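Local coordinates for protein 6-phosphogluconate dehydrogenase, NAD-binding (Geobacter metallireducens, PDB 3PEF) that probably reduces succinic semialdehyde to gamma-hydroxybutyrate with an NADP(H) cofactor, as a member of the beta-hydroxyacid dehydrogenase family, at residues T61-A66 with R89-M94; R115-P120 with N142-A147. The protein carries 2 engineered substitutions. One frame throughout, in Å; residues are numbered along the deposited sequence.

Contact 1. Residues T61-A66 with R89-M94; sequences TFAMLA and RGYVDM. With NAP (NADP nicotinamide-adenine-dinucleotide phosphate), chain I.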
ATOM      1  N   THR A  61      18.687 -29.850 -23.152  1.00 22.46           N
ATOM      2  CA  THR A  61      17.238 -29.895 -22.916  1.00 19.97           C
ATOM      3  C   THR A  61      16.749 -28.575 -22.321  1.00 24.57           C
ATOM      4  O   THR A  61      17.347 -28.050 -21.375  1.00 22.88           O
ATOM      5  CB  THR A  61      16.849 -31.059 -21.965  1.00 21.59           C
ATOM      6  OG1 THR A  61      17.200 -32.314 -22.573  1.00 25.09           O
ATOM      7  CG2 THR A  61      15.344 -31.037 -21.683  1.00 20.39           C
ATOM      8  N   PHE A  62      15.669 -28.038 -22.875  1.00 23.88           N
ATOM      9  CA  PHE A  62      15.076 -26.798 -22.367  1.00 20.24           C
ATOM     10  C   PHE A  62      13.877 -27.139 -21.485  1.00 26.38           C
ATOM     11  O   PHE A  62      13.182 -28.119 -21.745  1.00 26.18           O
ATOM     12  CB  PHE A  62      14.632 -25.906 -23.528  1.00 16.06           C
ATOM     13  CG  PHE A  62      15.736 -25.573 -24.496  1.00 24.27           C
ATOM     14  CD1 PHE A  62      16.691 -24.612 -24.177  1.00 23.17           C
ATOM     15  CD2 PHE A  62      15.819 -26.219 -25.724  1.00 27.28           C
ATOM     16  CE1 PHE A  62      17.721 -24.309 -25.069  1.00 21.24           C
ATOM     17  CE2 PHE A  62      16.841 -25.923 -26.623  1.00 26.45           C
ATOM     18  CZ  PHE A  62      17.796 -24.964 -26.290  1.00 21.97           C
ATOM     19  N   ALA A  63      13.638 -26.345 -20.443  1.00 26.00           N
ATOM     20  CA  ALA A  63      12.457 -26.537 -19.593  1.00 24.95           C
ATOM     21  C   ALA A  63      11.706 -25.228 -19.438  1.00 21.29           C
ATOM     22  O   ALA A  63      12.322 -24.170 -19.272  1.00 19.77           O
ATOM     23  CB  ALA A  63      12.846 -27.079 -18.225  1.00 18.51           C
ATOM     24  N   MET A  64      10.379 -25.304 -19.493  1.00 17.62           N
ATOM     25  CA  MET A  64       9.524 -24.119 -19.402  1.00 20.97           C
ATOM     26  C   MET A  64       8.336 -24.423 -18.495  1.00 25.71           C
ATOM     27  O   MET A  64       7.235 -24.699 -18.966  1.00 19.61           O
ATOM     28  CB  MET A  64       9.051 -23.676 -20.806  1.00 16.79           C
ATOM     29  CG  MET A  64       8.486 -22.254 -20.846  1.00 18.88           C
ATOM     30  SD  MET A  64       9.669 -21.086 -20.102  1.00 26.93           S
ATOM     31  CE  MET A  64       9.165 -19.553 -20.889  1.00 25.51           C
ATOM     32  N   LEU A  65       8.583 -24.373 -17.190  1.00 18.75           N
ATOM     33  CA  LEU A  65       7.637 -24.813 -16.175  1.00 20.81           C
ATOM     34  C   LEU A  65       7.045 -23.632 -15.400  1.00 22.46           C
ATOM     35  O   LEU A  65       7.604 -22.538 -15.408  1.00 22.27           O
ATOM     36  CB  LEU A  65       8.357 -25.773 -15.219  1.00 15.49           C
ATOM     37  CG  LEU A  65       8.899 -26.986 -15.981  1.00 21.01           C
ATOM     38  CD1 LEU A  65       9.850 -27.818 -15.139  1.00 19.83           C
ATOM     39  CD2 LEU A  65       7.739 -27.842 -16.537  1.00 21.71           C
ATOM     40  N   ALA A  66       5.932 -23.877 -14.711  1.00 22.66           N
ATOM     41  CA  ALA A  66       5.158 -22.823 -14.055  1.00 18.12           C
ATOM     42  C   ALA A  66       5.909 -21.980 -13.037  1.00 23.38           C
ATOM     43  O   ALA A  66       5.851 -20.754 -13.091  1.00 27.40           O
ATOM     44  CB  ALA A  66       3.901 -23.411 -13.393  1.00 18.04           C
ATOM     45  N   ARG A  89      25.844 -33.652 -20.528  1.00 31.50           N
ATOM     46  CA  ARG A  89      24.602 -33.222 -21.168  1.00 27.22           C
ATOM     47  C   ARG A  89      24.077 -32.003 -20.417  1.00 35.21           C
ATOM     48  O   ARG A  89      24.280 -31.886 -19.203  1.00 33.99           O
ATOM     49  CB  ARG A  89      23.573 -34.364 -21.206  1.00 26.17           C
ATOM     50  CG  ARG A  89      24.047 -35.554 -22.049  1.00 32.47           C
ATOM     51  CD  ARG A  89      22.953 -36.613 -22.235  1.00 27.24           C
ATOM     52  NE  ARG A  89      22.630 -37.308 -20.987  1.00 25.81           N
ATOM     53  CZ  ARG A  89      23.342 -38.307 -20.485  1.00 29.42           C
ATOM     54  NH1 ARG A  89      24.431 -38.727 -21.122  1.00 33.15           N
ATOM     55  NH2 ARG A  89      22.967 -38.893 -19.352  1.00 30.27           N
ATOM     56  N   GLY A  90      23.424 -31.088 -21.138  1.00 31.60           N
ATOM     57  CA  GLY A  90      23.039 -29.805 -20.572  1.00 23.29           C
ATOM     58  C   GLY A  90      21.553 -29.660 -20.277  1.00 30.01           C
ATOM     59  O   GLY A  90      20.698 -30.212 -20.991  1.00 31.50           O
ATOM     60  N   TYR A  91      21.252 -28.927 -19.209  1.00 27.74           N
ATOM     61  CA  TYR A  91      19.880 -28.624 -18.822  1.00 25.55           C
ATOM     62  C   TYR A  91      19.732 -27.108 -18.780  1.00 25.70           C
ATOM     63  O   TYR A  91      20.464 -26.420 -18.067  1.00 24.84           O
ATOM     64  CB  TYR A  91      19.566 -29.221 -17.451  1.00 22.89           C
ATOM     65  CG  TYR A  91      18.106 -29.115 -17.022  1.00 24.68           C
ATOM     66  CD1 TYR A  91      17.748 -28.492 -15.824  1.00 21.28           C
ATOM     67  CD2 TYR A  91      17.091 -29.636 -17.820  1.00 18.64           C
ATOM     68  CE1 TYR A  91      16.403 -28.411 -15.416  1.00 22.30           C
ATOM     69  CE2 TYR A  91      15.757 -29.567 -17.430  1.00 21.49           C
ATOM     70  CZ  TYR A  91      15.414 -28.962 -16.228  1.00 27.95           C
ATOM     71  OH  TYR A  91      14.083 -28.896 -15.865  1.00 21.65           O
ATOM     72  N   VAL A  92      18.805 -26.589 -19.567  1.00 18.65           N
ATOM     73  CA  VAL A  92      18.591 -25.146 -19.641  1.00 22.12           C
ATOM     74  C   VAL A  92      17.193 -24.816 -19.109  1.00 25.83           C
ATOM     75  O   VAL A  92      16.198 -24.979 -19.818  1.00 26.02           O
ATOM     76  CB  VAL A  92      18.700 -24.632 -21.093  1.00 17.21           C
ATOM     77  CG1 VAL A  92      18.470 -23.124 -21.141  1.00 18.78           C
ATOM     78  CG2 VAL A  92      20.066 -24.994 -21.706  1.00 17.99           C
ATOM     79  N   ASP A  93      17.105 -24.391 -17.858  1.00 23.72           N
ATOM     80  CA  ASP A  93      15.796 -24.086 -17.279  1.00 24.72           C
ATOM     81  C   ASP A  93      15.378 -22.656 -17.595  1.00 26.46           C
ATOM     82  O   ASP A  93      16.034 -21.688 -17.169  1.00 26.28           O
ATOM     83  CB  ASP A  93      15.759 -24.342 -15.762  1.00 25.15           C
ATOM     84  CG  ASP A  93      14.319 -24.480 -15.221  1.00 35.25           C
ATOM     85  OD1 ASP A  93      13.354 -24.128 -15.936  1.00 31.86           O
ATOM     86  OD2 ASP A  93      14.150 -24.961 -14.084  1.00 38.98           O
ATOM     87  N   MET A  94      14.288 -22.534 -18.343  1.00 19.03           N
ATOM     88  CA  MET A  94      13.797 -21.225 -18.797  1.00 22.06           C
ATOM     89  C   MET A  94      12.572 -20.755 -18.008  1.00 22.16           C
ATOM     90  O   MET A  94      11.973 -19.703 -18.298  1.00 24.10           O
ATOM     91  CB  MET A  94      13.532 -21.252 -20.303  1.00 21.29           C
ATOM     92  CG  MET A  94      14.723 -21.804 -21.086  1.00 20.40           C
ATOM     93  SD  MET A  94      14.491 -21.840 -22.885  1.00 24.97           S
ATOM     94  CE  MET A  94      14.524 -20.081 -23.318  1.00 23.51           C
TER
HETATM   95  PA  NAP I 301       1.340 -22.534 -18.370  1.00 23.95           P
HETATM   96  O1A NAP I 301       0.411 -22.551 -17.218  1.00 21.04           O
HETATM   97  O2A NAP I 301       0.696 -22.547 -19.697  1.00 25.15           O
HETATM   98  O5B NAP I 301       2.360 -23.765 -18.271  1.00 27.28           O
HETATM   99  C5B NAP I 301       2.851 -24.190 -17.029  1.00 24.43           C
HETATM  100  C4B NAP I 301       3.647 -25.457 -17.286  1.00 24.13           C
HETATM  101  O4B NAP I 301       4.193 -25.896 -16.060  1.00 24.13           O
HETATM  102  C3B NAP I 301       2.752 -26.583 -17.794  1.00 21.32           C
HETATM  103  O3B NAP I 301       3.540 -27.320 -18.700  1.00 22.29           O
HETATM  104  C2B NAP I 301       2.516 -27.406 -16.544  1.00 22.45           C
HETATM  105  O2B NAP I 301       2.232 -28.763 -16.769  1.00 23.98           O
HETATM  106  C1B NAP I 301       3.873 -27.255 -15.883  1.00 22.25           C
HETATM  107  N9A NAP I 301       3.816 -27.633 -14.464  1.00 23.96           N
HETATM  108  C8A NAP I 301       3.186 -26.942 -13.458  1.00 26.45           C
HETATM  109  N7A NAP I 301       3.355 -27.628 -12.304  1.00 23.30           N
HETATM  110  C5A NAP I 301       4.067 -28.743 -12.566  1.00 22.16           C
HETATM  111  C6A NAP I 301       4.522 -29.761 -11.746  1.00 24.96           C
HETATM  112  N6A NAP I 301       4.246 -29.741 -10.448  1.00 25.41           N
HETATM  113  N1A NAP I 301       5.238 -30.793 -12.291  1.00 22.28           N
HETATM  114  C2A NAP I 301       5.518 -30.804 -13.647  1.00 25.97           C
HETATM  115  N3A NAP I 301       5.070 -29.778 -14.458  1.00 24.57           N
HETATM  116  C4A NAP I 301       4.363 -28.762 -13.921  1.00 18.16           C
HETATM  117  O3  NAP I 301       2.220 -21.218 -18.213  1.00 19.69           O
HETATM  118  PN  NAP I 301       3.324 -20.596 -19.163  1.00 22.33           P
HETATM  119  O1N NAP I 301       2.973 -19.198 -19.464  1.00 25.70           O
HETATM  120  O2N NAP I 301       3.646 -21.506 -20.280  1.00 18.17           O
HETATM  121  O5D NAP I 301       4.469 -20.628 -18.030  1.00 30.53           O
HETATM  122  C5D NAP I 301       5.716 -21.255 -18.173  1.00 27.42           C
HETATM  123  C4D NAP I 301       6.747 -20.329 -17.531  1.00 21.69           C
HETATM  124  O4D NAP I 301       7.029 -19.215 -18.344  1.00 24.93           O
HETATM  125  C3D NAP I 301       6.240 -19.723 -16.238  1.00 26.71           C
HETATM  126  O3D NAP I 301       7.358 -19.691 -15.378  1.00 20.80           O
HETATM  127  C2D NAP I 301       5.793 -18.320 -16.621  1.00 20.29           C
HETATM  128  O2D NAP I 301       5.893 -17.455 -15.525  1.00 26.17           O
HETATM  129  C1D NAP I 301       6.839 -17.993 -17.657  1.00 26.15           C
HETATM  130  N1N NAP I 301       6.524 -16.955 -18.663  1.00 26.12           N
HETATM  131  C2N NAP I 301       5.264 -16.830 -19.171  1.00 19.93           C
HETATM  132  C3N NAP I 301       4.995 -15.884 -20.157  1.00 23.61           C
HETATM  133  C7N NAP I 301       3.621 -15.785 -20.749  1.00 13.18           C
HETATM  134  O7N NAP I 301       3.285 -14.585 -21.353  1.00 24.16           O
HETATM  135  N7N NAP I 301       2.727 -16.787 -20.693  1.00 14.13           N
HETATM  136  C4N NAP I 301       6.013 -15.054 -20.638  1.00 21.05           C
HETATM  137  C5N NAP I 301       7.301 -15.212 -20.132  1.00 21.42           C
HETATM  138  C6N NAP I 301       7.553 -16.176 -19.156  1.00 24.11           C
HETATM  139  P2B NAP I 301       0.723 -29.263 -17.124  1.00 27.15           P
HETATM  140  O1X NAP I 301       0.694 -30.744 -16.774  1.00 28.82           O
HETATM  141  O2X NAP I 301      -0.247 -28.484 -16.295  1.00 19.80           O
HETATM  142  O3X NAP I 301       0.440 -29.026 -18.581  1.00 26.87           O
HETATM  143  O   HOH W   1      19.712 -32.802 -21.887  1.00 30.52           O
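Gly90 accepts the backbone N-H of Thr61 through its carbonyl O, and a water donates to the same oxygen while accepting from Thr61 OG1 at 2.6 Å. Tyr91 reaches alongside the neighbouring strand: with CG anti to the backbone N (chi1 -173°), it brings OH to 3.2 Å from Ala63 CB, on the sheet face that Thr61 and Ala63 also line. Val92 works in both directions, giving its N-H almost straight to Thr61 O (2.7 Å) and receiving Ala63 N at its own O (3.0 Å). On the other face Val92 CB lies against Phe62 CD1 (3.7 Å), the two side chains pointing the same way. Asp93 OD1 is hydrogen-bonded to Ser95 OG. Met94 closes the parallel pairing by donating N to Ala63 O. Its SD sits obliquely beside the Phe62 ring, 4.8 Å from the centroid, a Met-aromatic contact. These are neighbouring central strands of the Rossmann fold, and beyond strand 61-63 the chain passes straight into cofactor binding: Met64 CE lies 3.3 Å from O4D of NADP, and Ala66 N makes a weak hydrogen bond to its O4B. The four backbone bonds and the apolar packing on Phe62 are consistent with a firmly placed strand end, from which Met64 to Ala66 reach NADP.

Contact 2. Residues R115-P120 with N142-A147; sequences RFLEAP and NLYDEA. With EDO (1,2-ethanediol), chain N.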
ATOM      1  N   ARG A 115      25.607 -30.173 -17.110  1.00 27.97           N
ATOM      2  CA  ARG A 115      25.855 -28.731 -17.126  1.00 29.95           C
ATOM      3  C   ARG A 115      24.534 -27.972 -17.030  1.00 32.21           C
ATOM      4  O   ARG A 115      23.497 -28.468 -17.475  1.00 29.03           O
ATOM      5  CB  ARG A 115      26.649 -28.337 -18.376  1.00 28.60           C
ATOM      6  CG  ARG A 115      28.106 -28.882 -18.365  1.00 39.54           C
ATOM      7  CD  ARG A 115      28.825 -28.653 -19.694  1.00 41.63           C
ATOM      8  NE  ARG A 115      28.038 -29.183 -20.805  1.00 52.65           N
ATOM      9  CZ  ARG A 115      28.017 -28.661 -22.028  1.00 56.46           C
ATOM     10  NH1 ARG A 115      28.751 -27.593 -22.305  1.00 55.14           N
ATOM     11  NH2 ARG A 115      27.259 -29.206 -22.972  1.00 58.78           N
ATOM     12  N   PHE A 116      24.560 -26.777 -16.441  1.00 29.80           N
ATOM     13  CA  PHE A 116      23.317 -26.043 -16.220  1.00 30.24           C
ATOM     14  C   PHE A 116      23.359 -24.564 -16.592  1.00 33.96           C
ATOM     15  O   PHE A 116      24.355 -23.887 -16.346  1.00 33.83           O
ATOM     16  CB  PHE A 116      22.867 -26.177 -14.771  1.00 24.20           C
ATOM     17  CG  PHE A 116      21.603 -25.441 -14.473  1.00 25.63           C
ATOM     18  CD1 PHE A 116      20.379 -25.991 -14.799  1.00 23.24           C
ATOM     19  CD2 PHE A 116      21.637 -24.183 -13.892  1.00 28.82           C
ATOM     20  CE1 PHE A 116      19.210 -25.303 -14.533  1.00 25.34           C
ATOM     21  CE2 PHE A 116      20.478 -23.501 -13.615  1.00 27.76           C
ATOM     22  CZ  PHE A 116      19.260 -24.063 -13.934  1.00 27.43           C
ATOM     23  N   LEU A 117      22.252 -24.081 -17.161  1.00 31.69           N
ATOM     24  CA  LEU A 117      22.091 -22.697 -17.614  1.00 26.60           C
ATOM     25  C   LEU A 117      20.662 -22.322 -17.255  1.00 28.69           C
ATOM     26  O   LEU A 117      19.740 -23.073 -17.557  1.00 31.53           O
ATOM     27  CB  LEU A 117      22.212 -22.644 -19.143  1.00 24.29           C
ATOM     28  CG  LEU A 117      22.885 -21.580 -20.043  1.00 32.35           C
ATOM     29  CD1 LEU A 117      22.034 -21.271 -21.277  1.00 27.09           C
ATOM     30  CD2 LEU A 117      23.357 -20.287 -19.360  1.00 23.46           C
ATOM     31  N   GLU A 118      20.448 -21.186 -16.613  1.00 24.55           N
ATOM     32  CA  GLU A 118      19.075 -20.690 -16.505  1.00 29.24           C
ATOM     33  C   GLU A 118      18.879 -19.736 -17.652  1.00 29.60           C
ATOM     34  O   GLU A 118      19.805 -19.023 -18.006  1.00 30.41           O
ATOM     35  CB  GLU A 118      18.825 -19.962 -15.190  1.00 24.98           C
ATOM     36  CG  GLU A 118      19.606 -18.672 -15.034  1.00 28.00           C
ATOM     37  CD  GLU A 118      19.260 -17.946 -13.746  1.00 32.09           C
ATOM     38  OE1 GLU A 118      19.952 -16.969 -13.402  1.00 33.02           O
ATOM     39  OE2 GLU A 118      18.293 -18.349 -13.069  1.00 38.67           O
ATOM     40  N   ALA A 119      17.694 -19.721 -18.251  1.00 20.45           N
ATOM     41  CA  ALA A 119      17.422 -18.721 -19.281  1.00 20.59           C
ATOM     42  C   ALA A 119      15.954 -18.338 -19.348  1.00 21.78           C
ATOM     43  O   ALA A 119      15.268 -18.677 -20.310  1.00 24.63           O
ATOM     44  CB  ALA A 119      17.944 -19.198 -20.653  1.00 23.45           C
ATOM     45  N   PRO A 120      15.462 -17.617 -18.319  1.00 23.22           N
ATOM     46  CA  PRO A 120      14.076 -17.139 -18.362  1.00 22.10           C
ATOM     47  C   PRO A 120      13.936 -16.120 -19.486  1.00 23.33           C
ATOM     48  O   PRO A 120      14.951 -15.595 -19.965  1.00 21.15           O
ATOM     49  CB  PRO A 120      13.902 -16.453 -17.006  1.00 22.03           C
ATOM     50  CG  PRO A 120      15.292 -15.947 -16.681  1.00 23.52           C
ATOM     51  CD  PRO A 120      16.211 -17.048 -17.187  1.00 20.39           C
ATOM     52  N   ASN A 142      29.803 -22.494 -21.876  1.00 29.42           N
ATOM     53  CA  ASN A 142      29.920 -23.501 -22.918  1.00 31.69           C
ATOM     54  C   ASN A 142      28.534 -24.021 -23.319  1.00 27.47           C
ATOM     55  O   ASN A 142      28.222 -24.175 -24.505  1.00 31.32           O
ATOM     56  CB  ASN A 142      30.815 -24.639 -22.437  1.00 36.79           C
ATOM     57  CG  ASN A 142      32.246 -24.180 -22.196  1.00 52.91           C
ATOM     58  OD1 ASN A 142      32.724 -23.238 -22.837  1.00 51.33           O
ATOM     59  ND2 ASN A 142      32.934 -24.837 -21.266  1.00 55.65           N
ATOM     60  N   LEU A 143      27.694 -24.260 -22.321  1.00 27.22           N
ATOM     61  CA  LEU A 143      26.318 -24.656 -22.583  1.00 31.92           C
ATOM     62  C   LEU A 143      25.557 -23.526 -23.280  1.00 36.11           C
ATOM     63  O   LEU A 143      24.765 -23.768 -24.186  1.00 40.09           O
ATOM     64  CB  LEU A 143      25.624 -25.069 -21.286  1.00 26.40           C
ATOM     65  CG  LEU A 143      24.160 -25.466 -21.423  1.00 25.59           C
ATOM     66  CD1 LEU A 143      23.970 -26.479 -22.545  1.00 21.59           C
ATOM     67  CD2 LEU A 143      23.652 -26.011 -20.083  1.00 24.47           C
ATOM     68  N   TYR A 144      25.807 -22.293 -22.858  1.00 30.49           N
ATOM     69  CA  TYR A 144      25.200 -21.136 -23.511  1.00 30.32           C
ATOM     70  C   TYR A 144      25.513 -21.207 -25.003  1.00 34.16           C
ATOM     71  O   TYR A 144      24.624 -21.109 -25.844  1.00 28.24           O
ATOM     72  CB  TYR A 144      25.767 -19.859 -22.904  1.00 26.85           C
ATOM     73  CG  TYR A 144      25.300 -18.565 -23.529  1.00 30.15           C
ATOM     74  CD1 TYR A 144      24.037 -18.057 -23.259  1.00 25.74           C
ATOM     75  CD2 TYR A 144      26.147 -17.820 -24.353  1.00 33.74           C
ATOM     76  CE1 TYR A 144      23.605 -16.850 -23.816  1.00 31.24           C
ATOM     77  CE2 TYR A 144      25.729 -16.622 -24.911  1.00 33.38           C
ATOM     78  CZ  TYR A 144      24.452 -16.138 -24.637  1.00 32.19           C
ATOM     79  OH  TYR A 144      24.024 -14.941 -25.186  1.00 30.15           O
ATOM     80  N   ASP A 145      26.786 -21.410 -25.327  1.00 28.55           N
ATOM     81  CA  ASP A 145      27.204 -21.419 -26.721  1.00 34.65           C
ATOM     82  C   ASP A 145      26.597 -22.623 -27.456  1.00 42.12           C
ATOM     83  O   ASP A 145      26.175 -22.524 -28.612  1.00 40.59           O
ATOM     84  CB  ASP A 145      28.738 -21.394 -26.824  1.00 39.89           C
ATOM     85  CG  ASP A 145      29.334 -20.044 -26.420  1.00 48.22           C
ATOM     86  OD1 ASP A 145      28.716 -18.998 -26.731  1.00 49.26           O
ATOM     87  OD2 ASP A 145      30.423 -20.022 -25.800  1.00 54.12           O
ATOM     88  N   GLU A 146      26.525 -23.753 -26.765  1.00 36.17           N
ATOM     89  CA  GLU A 146      25.951 -24.956 -27.348  1.00 38.45           C
ATOM     90  C   GLU A 146      24.444 -24.840 -27.602  1.00 37.31           C
ATOM     91  O   GLU A 146      23.941 -25.377 -28.582  1.00 32.87           O
ATOM     92  CB  GLU A 146      26.260 -26.180 -26.482  1.00 36.28           C
ATOM     93  CG  GLU A 146      25.842 -27.485 -27.120  1.00 42.86           C
ATOM     94  CD  GLU A 146      26.367 -28.694 -26.371  1.00 47.77           C
ATOM     95  OE1 GLU A 146      25.834 -29.805 -26.595  1.00 45.39           O
ATOM     96  OE2 GLU A 146      27.311 -28.534 -25.565  1.00 53.17           O
ATOM     97  N   ALA A 147      23.726 -24.137 -26.730  1.00 29.83           N
ATOM     98  CA  ALA A 147      22.282 -24.014 -26.883  1.00 30.48           C
ATOM     99  C   ALA A 147      21.897 -22.910 -27.870  1.00 34.31           C
ATOM    100  O   ALA A 147      20.755 -22.832 -28.316  1.00 39.05           O
ATOM    101  CB  ALA A 147      21.616 -23.777 -25.528  1.00 28.40           C
TER
HETATM  102  C1  EDO N 292      25.796 -23.666 -13.239  1.00 49.67           C
HETATM  103  O1  EDO N 292      26.253 -24.457 -14.336  1.00 48.25           O
HETATM  104  C2  EDO N 292      25.537 -24.531 -12.011  1.00 44.37           C
HETATM  105  O2  EDO N 292      25.282 -23.654 -10.907  1.00 48.40           O
HETATM  106  O   HOH W   2      25.636 -31.522 -24.546  1.00 47.76           O
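Arg115 NH2 bonds Glu146 OE2 at 2.7 Å in a salt bridge of uneven geometry: nearly straight (166°), with the oxygen close to the guanidinium plane, it nevertheless meets that oxygen from above the carboxylate plane. A water bridges the same pair, accepting weakly from Arg115 NH2 and donating to Glu146 OE1. Leu143 CB covers one guanidinium face near its rim, while Asn142 CB stands at the edge, 3.6 Å from Arg115 NH1. Arg115 NE is held by Gly88 O. Here helix 141-154 packs across the sheet of the Rossmann-type domain, its short segment at 73° to strand 115-118. Replacing Arg115 by alanine removes the guanidinium, which would probably leave Glu146 without this ionic partner and open a gap beside Leu143 CB and Asn142 CB. Leu143, with CG anti to the backbone N (chi1 178°), brings CD2 against the strand backbone, 3.6 Å from Arg115 O, and beside Leu117 CB. Further along, Leu117 CD1 meets the edge of the Tyr144 ring and lies 3.9 Å from Tyr144 CA. Phe116 O accepts a hydrogen bond from O1 of a 1,2-ethanediol, probably from the crystallisation liquor (2.8 Å).

Contacts 1 and 2 share one sheet: strand 90-93 of contact 1 neighbours strand 115-122 of contact 2, and the contact centres lie about 9 Å apart. Probable hydrogen bonds join them, Tyr91 N to Arg115 O at 2.9 Å and Asp93 O to Ala119 N at 2.8 Å, while Phe116 CD1 packs 3.3 Å from Tyr91 O. Helix 141-154 reaches across to contact 1 as well, Ala147 touching Phe62. Only contact 1 meets NADP directly, through Met64, Leu65 and Ala66. Strand 115-118 and its helix lie a strand further from the nucleotide site, but the segment's end runs toward the nicotinamide without touching it, Pro120 CA lying 6.6 Å from C6N of NADP.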